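Local coordinates for purine nucleoside phosphorylase (Schistosoma mansoni, PDB 6AXA), which probably catalyses the reversible phosphate-dependent cleavage of purine nucleosides such as inosine and guanosine into the free base and ribose 1-phosphate, at residues L113-L118 with I235-V240; G192-N197 with S222-V227. All coordinates share one frame; numbering follows the deposited sequence.

Contact 1: residues L113-L118 with I235-V240; sequences LLITNL and IKVLAV. With D4Y ((3S)-5-fluoro-3-hydroxy-1,3-dihydro-2H-indol-2-one), chain J; DMS (dimethyl sulfoxide), chain E.
Leu113 N donates to Lys236 O (2.8 Å) and Leu113 O accepts from Leu238 N (3.1 Å), the first two of five backbone hydrogen bonds that join 113-118 to 235-240 as neighbouring parallel strands. Ile115 repeats the pattern, its N giving to Leu238 O and its O receiving Val240 N. The last bond, Asn117 N to Val240 O, is the most bent of the five (3.1 Å, 146° at the hydrogen). Four of the five accepting carbonyls, all but that of Lys236, also receive CA-H contacts, as at Val237 CA to Leu113 O (3.3 Å). Packing follows from this register. On one face, Ile115 reaches across with its CD1 to CG1 of Val237 (4.1 Å), a branch that stands anti to its own backbone N (chi1 171°). Beside this pair Ala239, a small residue, sets only its CB against Ile115 CB, and Val227 of helix 224-232 also packs on Ile115. Leu114 and Leu238 meet on the other face: CG of Leu114 lies beside its own backbone N (chi1 -50°), and its CD2 branch lies 3.9 Å from Leu238 CB, next to helix 259-283, which packs on Leu114. Leu113 CB rests on Ile235 CG2 before the pairing begins. Branched aliphatic residues suit both faces of a sheet buried between helices. Polar chemistry returns towards Leu118, where Thr116 OG1 bonds Gly34 N, Asn117 OD1 bonds Ser241 OG, and Leu118 N donates to the dimethyl sulfoxide O (2.8 Å). The contact thus changes from an apolar, backbone-bonded core to a more polar stretch that opens on the ligand pocket.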
# COMPACT_ATOMS: atom_id res chain seq x y z
N LEU A 113 5.70 26.45 6.38
CA LEU A 113 4.80 26.06 5.30
C LEU A 113 3.39 25.95 5.86
O LEU A 113 3.19 25.23 6.86
CB LEU A 113 5.26 24.73 4.67
CG LEU A 113 4.37 24.11 3.61
CD1 LEU A 113 4.23 25.02 2.37
CD2 LEU A 113 4.97 22.72 3.18
N LEU A 114 2.44 26.72 5.28
CA LEU A 114 1.02 26.72 5.67
C LEU A 114 0.22 25.98 4.60
O LEU A 114 0.36 26.29 3.42
CB LEU A 114 0.49 28.16 5.84
CG LEU A 114 1.32 29.10 6.71
CD1 LEU A 114 0.71 30.54 6.74
CD2 LEU A 114 1.42 28.60 8.15
N ILE A 115 -0.61 25.01 5.03
CA ILE A 115 -1.35 24.13 4.12
C ILE A 115 -2.84 24.08 4.49
O ILE A 115 -3.19 23.98 5.67
CB ILE A 115 -0.75 22.71 4.16
CG1 ILE A 115 0.76 22.71 3.86
CG2 ILE A 115 -1.46 21.82 3.13
CD1 ILE A 115 1.41 21.31 4.13
N THR A 116 -3.74 24.17 3.49
CA THR A 116 -5.15 23.84 3.70
C THR A 116 -5.57 22.70 2.76
O THR A 116 -4.95 22.48 1.70
CB THR A 116 -6.10 25.03 3.50
OG1 THR A 116 -6.00 25.56 2.17
CG2 THR A 116 -5.78 26.13 4.52
N ASN A 117 -6.63 21.99 3.15
CA ASN A 117 -7.21 20.93 2.32
C ASN A 117 -8.70 20.77 2.64
O ASN A 117 -9.20 21.30 3.65
CB ASN A 117 -6.47 19.58 2.51
CG ASN A 117 -6.56 19.01 3.91
OD1 ASN A 117 -7.64 18.73 4.43
ND2 ASN A 117 -5.39 18.81 4.54
N LEU A 118 -9.41 20.06 1.76
CA LEU A 118 -10.77 19.57 2.00
C LEU A 118 -10.72 18.10 2.42
O LEU A 118 -9.95 17.30 1.86
CB LEU A 118 -11.61 19.75 0.75
CG LEU A 118 -12.10 21.19 0.50
CD1 LEU A 118 -12.25 21.40 -0.98
CD2 LEU A 118 -13.42 21.35 1.17
N ILE A 235 11.55 22.37 7.70
CA ILE A 235 10.52 23.40 7.56
C ILE A 235 9.37 23.08 8.53
O ILE A 235 8.88 21.95 8.56
CB ILE A 235 10.01 23.47 6.11
CG1 ILE A 235 11.16 23.94 5.18
CG2 ILE A 235 8.77 24.37 5.98
CD1 ILE A 235 10.83 23.90 3.71
N LYS A 236 8.95 24.09 9.31
CA LYS A 236 7.80 23.98 10.22
C LYS A 236 6.50 24.00 9.43
O LYS A 236 6.40 24.68 8.40
CB LYS A 236 7.79 25.14 11.23
CG LYS A 236 8.97 25.22 12.15
CD LYS A 236 8.88 26.50 12.99
CE LYS A 236 9.84 26.48 14.17
NZ LYS A 236 9.73 27.71 15.03
N VAL A 237 5.48 23.27 9.91
CA VAL A 237 4.21 23.10 9.18
C VAL A 237 3.01 23.42 10.08
O VAL A 237 2.97 23.01 11.25
CB VAL A 237 4.07 21.67 8.64
CG1 VAL A 237 2.66 21.44 8.07
CG2 VAL A 237 5.12 21.38 7.58
N LEU A 238 2.02 24.15 9.52
CA LEU A 238 0.64 24.20 10.00
C LEU A 238 -0.25 23.67 8.87
O LEU A 238 -0.17 24.16 7.73
CB LEU A 238 0.21 25.63 10.37
CG LEU A 238 -1.29 25.87 10.72
CD1 LEU A 238 -1.60 25.24 12.07
CD2 LEU A 238 -1.66 27.34 10.74
N ALA A 239 -1.13 22.72 9.20
CA ALA A 239 -2.04 22.15 8.22
C ALA A 239 -3.46 22.16 8.80
O ALA A 239 -3.67 21.72 9.94
CB ALA A 239 -1.62 20.71 7.82
N VAL A 240 -4.43 22.67 8.02
CA VAL A 240 -5.83 22.81 8.45
C VAL A 240 -6.76 22.16 7.43
O VAL A 240 -6.67 22.46 6.23
CB VAL A 240 -6.21 24.29 8.67
CG1 VAL A 240 -7.68 24.43 9.14
CG2 VAL A 240 -5.23 24.97 9.68
C7 D4Y J . -12.23 13.98 0.93
C4 D4Y J . -14.83 14.64 1.49
C5 D4Y J . -13.93 15.61 1.12
C6 D4Y J . -12.61 15.30 0.84
C3 D4Y J . -14.43 13.32 1.60
C2 D4Y J . -13.12 13.01 1.32
C1 D4Y J . -11.21 11.87 0.99
F D4Y J . -14.33 16.90 1.02
C D4Y J . -10.87 13.36 0.88
O D4Y J . -10.02 13.77 -0.17
N D4Y J . -12.50 11.81 1.38
O1 D4Y J . -10.41 10.93 0.91
S DMS E . -7.16 19.23 -1.49
O DMS E . -8.20 20.03 -0.78
C1 DMS E . -6.84 17.65 -0.70
C2 DMS E . -7.96 18.68 -2.99

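Contact 2: residues G192-N197 with S222-V227; sequences GVYAFN and STVPEV. With D4Y ((3S)-5-fluoro-3-hydroxy-1,3-dihydro-2H-indol-2-one), chain J.
The pocket that holds the fluoro-hydroxyindolinone is bordered by the end of strand 189-196, and here that strand end packs on the turn leading into helix 224-232. Asn197 ND2 gives the ligand O1 a nearly straight hydrogen bond (3.1 Å, 164°), while Tyr194 and Phe196 turn towards the helix start. Tyrosine suits its place because its hydroxyl can accept as well as pack: Ser222 N donates to Tyr194 OH at 3.1 Å, and a water in the plane of the ring lies 2.8 Å from Tyr194 OH. Further down the ring, Tyr194 CD2 touches Val224 CG2 (3.8 Å). That valine methyl also meets Phe196 CB, so that it touches both aromatic residues, while Val224 CB lies 3.9 Å from Phe196 CD2. Phe196, with CG anti to the backbone N (chi1 -180°), presents one ring face to Pro225, whose CD stands 4.1 Å from the ring centroid in a CH-pi contact; Pro225 CG is 3.5 Å from Phe196 CE2. Proline fits the first turn of a helix, where its missing N-H costs no helical bond. Strand 131-139 flanks the contact through Ile134 on Tyr194 and His137 on Val224, and Leu145 of a second subunit packs on Phe196.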
# COMPACT_ATOMS: atom_id res chain seq x y z
N GLY A 192 -7.25 17.27 15.39
CA GLY A 192 -7.44 15.86 15.07
C GLY A 192 -6.35 15.24 14.20
O GLY A 192 -5.42 15.90 13.73
N VAL A 193 -6.49 13.92 14.06
CA VAL A 193 -5.56 13.05 13.30
C VAL A 193 -6.08 12.85 11.87
O VAL A 193 -7.23 12.45 11.66
CB VAL A 193 -5.42 11.68 14.01
CG1 VAL A 193 -4.55 10.69 13.18
CG2 VAL A 193 -4.83 11.86 15.43
N TYR A 194 -5.21 13.09 10.88
CA TYR A 194 -5.53 13.00 9.46
C TYR A 194 -5.09 11.67 8.88
O TYR A 194 -3.90 11.31 8.94
CB TYR A 194 -4.82 14.13 8.72
CG TYR A 194 -5.03 14.26 7.20
CD1 TYR A 194 -5.91 15.23 6.68
CD2 TYR A 194 -4.30 13.52 6.30
CE1 TYR A 194 -6.08 15.40 5.28
CE2 TYR A 194 -4.45 13.69 4.89
CZ TYR A 194 -5.33 14.63 4.39
OH TYR A 194 -5.49 14.84 3.03
N ALA A 195 -6.04 10.94 8.29
CA ALA A 195 -5.73 9.70 7.54
C ALA A 195 -5.51 10.02 6.07
O ALA A 195 -6.37 10.61 5.43
CB ALA A 195 -6.89 8.70 7.63
N PHE A 196 -4.39 9.56 5.51
CA PHE A 196 -4.06 9.75 4.09
C PHE A 196 -4.63 8.56 3.32
O PHE A 196 -4.12 7.45 3.44
CB PHE A 196 -2.54 9.89 3.93
CG PHE A 196 -2.04 10.11 2.51
CD1 PHE A 196 -2.88 10.56 1.51
CD2 PHE A 196 -0.69 9.83 2.17
CE1 PHE A 196 -2.40 10.77 0.19
CE2 PHE A 196 -0.22 10.01 0.88
CZ PHE A 196 -1.06 10.46 -0.13
N ASN A 197 -5.73 8.81 2.59
CA ASN A 197 -6.28 7.90 1.57
C ASN A 197 -5.63 8.24 0.23
O ASN A 197 -5.84 9.32 -0.31
CB ASN A 197 -7.81 8.12 1.51
CG ASN A 197 -8.50 7.49 0.32
OD1 ASN A 197 -8.09 6.46 -0.25
ND2 ASN A 197 -9.64 8.12 -0.06
N SER A 222 -4.34 14.28 0.21
CA SER A 222 -3.20 15.17 -0.02
C SER A 222 -2.43 15.35 1.29
O SER A 222 -2.59 14.57 2.25
CB SER A 222 -3.67 16.52 -0.57
OG SER A 222 -4.33 17.23 0.47
N THR A 223 -1.56 16.39 1.31
CA THR A 223 -0.98 17.00 2.51
C THR A 223 0.14 16.17 3.16
O THR A 223 1.26 16.69 3.33
CB THR A 223 -2.10 17.32 3.50
OG1 THR A 223 -2.98 18.29 2.89
CG2 THR A 223 -1.55 17.93 4.78
N VAL A 224 -0.10 14.91 3.50
CA VAL A 224 0.96 14.09 4.13
C VAL A 224 2.23 14.00 3.29
O VAL A 224 3.34 14.08 3.87
CB VAL A 224 0.38 12.71 4.52
CG1 VAL A 224 1.44 11.71 4.94
CG2 VAL A 224 -0.63 12.88 5.65
N PRO A 225 2.19 13.84 1.95
CA PRO A 225 3.49 13.83 1.21
C PRO A 225 4.29 15.12 1.38
O PRO A 225 5.52 15.05 1.66
CB PRO A 225 3.07 13.58 -0.25
CG PRO A 225 1.74 12.78 -0.09
CD PRO A 225 1.05 13.48 1.08
N GLU A 226 3.64 16.30 1.27
CA GLU A 226 4.35 17.57 1.43
C GLU A 226 4.86 17.75 2.85
O GLU A 226 5.94 18.33 3.06
CB GLU A 226 3.44 18.77 1.07
CG GLU A 226 2.78 18.77 -0.25
CD GLU A 226 1.43 18.05 -0.24
OE1 GLU A 226 1.46 16.86 -0.23
OE2 GLU A 226 0.33 18.70 -0.23
N VAL A 227 4.04 17.37 3.85
CA VAL A 227 4.45 17.48 5.25
C VAL A 227 5.73 16.70 5.49
O VAL A 227 6.65 17.16 6.19
CB VAL A 227 3.32 16.99 6.18
CG1 VAL A 227 3.81 16.87 7.62
CG2 VAL A 227 2.13 17.96 6.14
C7 D4Y J . -12.23 13.98 0.93
C4 D4Y J . -14.83 14.64 1.49
C5 D4Y J . -13.93 15.61 1.12
C6 D4Y J . -12.61 15.30 0.84
C3 D4Y J . -14.43 13.32 1.60
C2 D4Y J . -13.12 13.01 1.32
C1 D4Y J . -11.21 11.87 0.99
F D4Y J . -14.33 16.90 1.02
C D4Y J . -10.87 13.36 0.88
O D4Y J . -10.02 13.77 -0.17
N D4Y J . -12.50 11.81 1.38
O1 D4Y J . -10.41 10.93 0.91
O HOH W 1 -7.41 16.42 1.73

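In the fold
Contacts 1 and 2 lie about 10 Å apart, centre to centre, and both reach one mixed sheet. Asn117 joins them: its ND2 is 3.0 Å from Thr223 OG1, probably a hydrogen bond, and 3.6 Å from Tyr194 CE1. Helix 224-232, which contact 2 sets against strand 189-196, leads directly into the strand paired in contact 1. Both contacts reach the bound indolinone, one through Leu118, whose O lies 3.5 Å from the ligand C6, and the other through Asn197; Glu203 adds a further hydrogen bond. Together they form part of the wall of a pocket consistent with the purine site of this family.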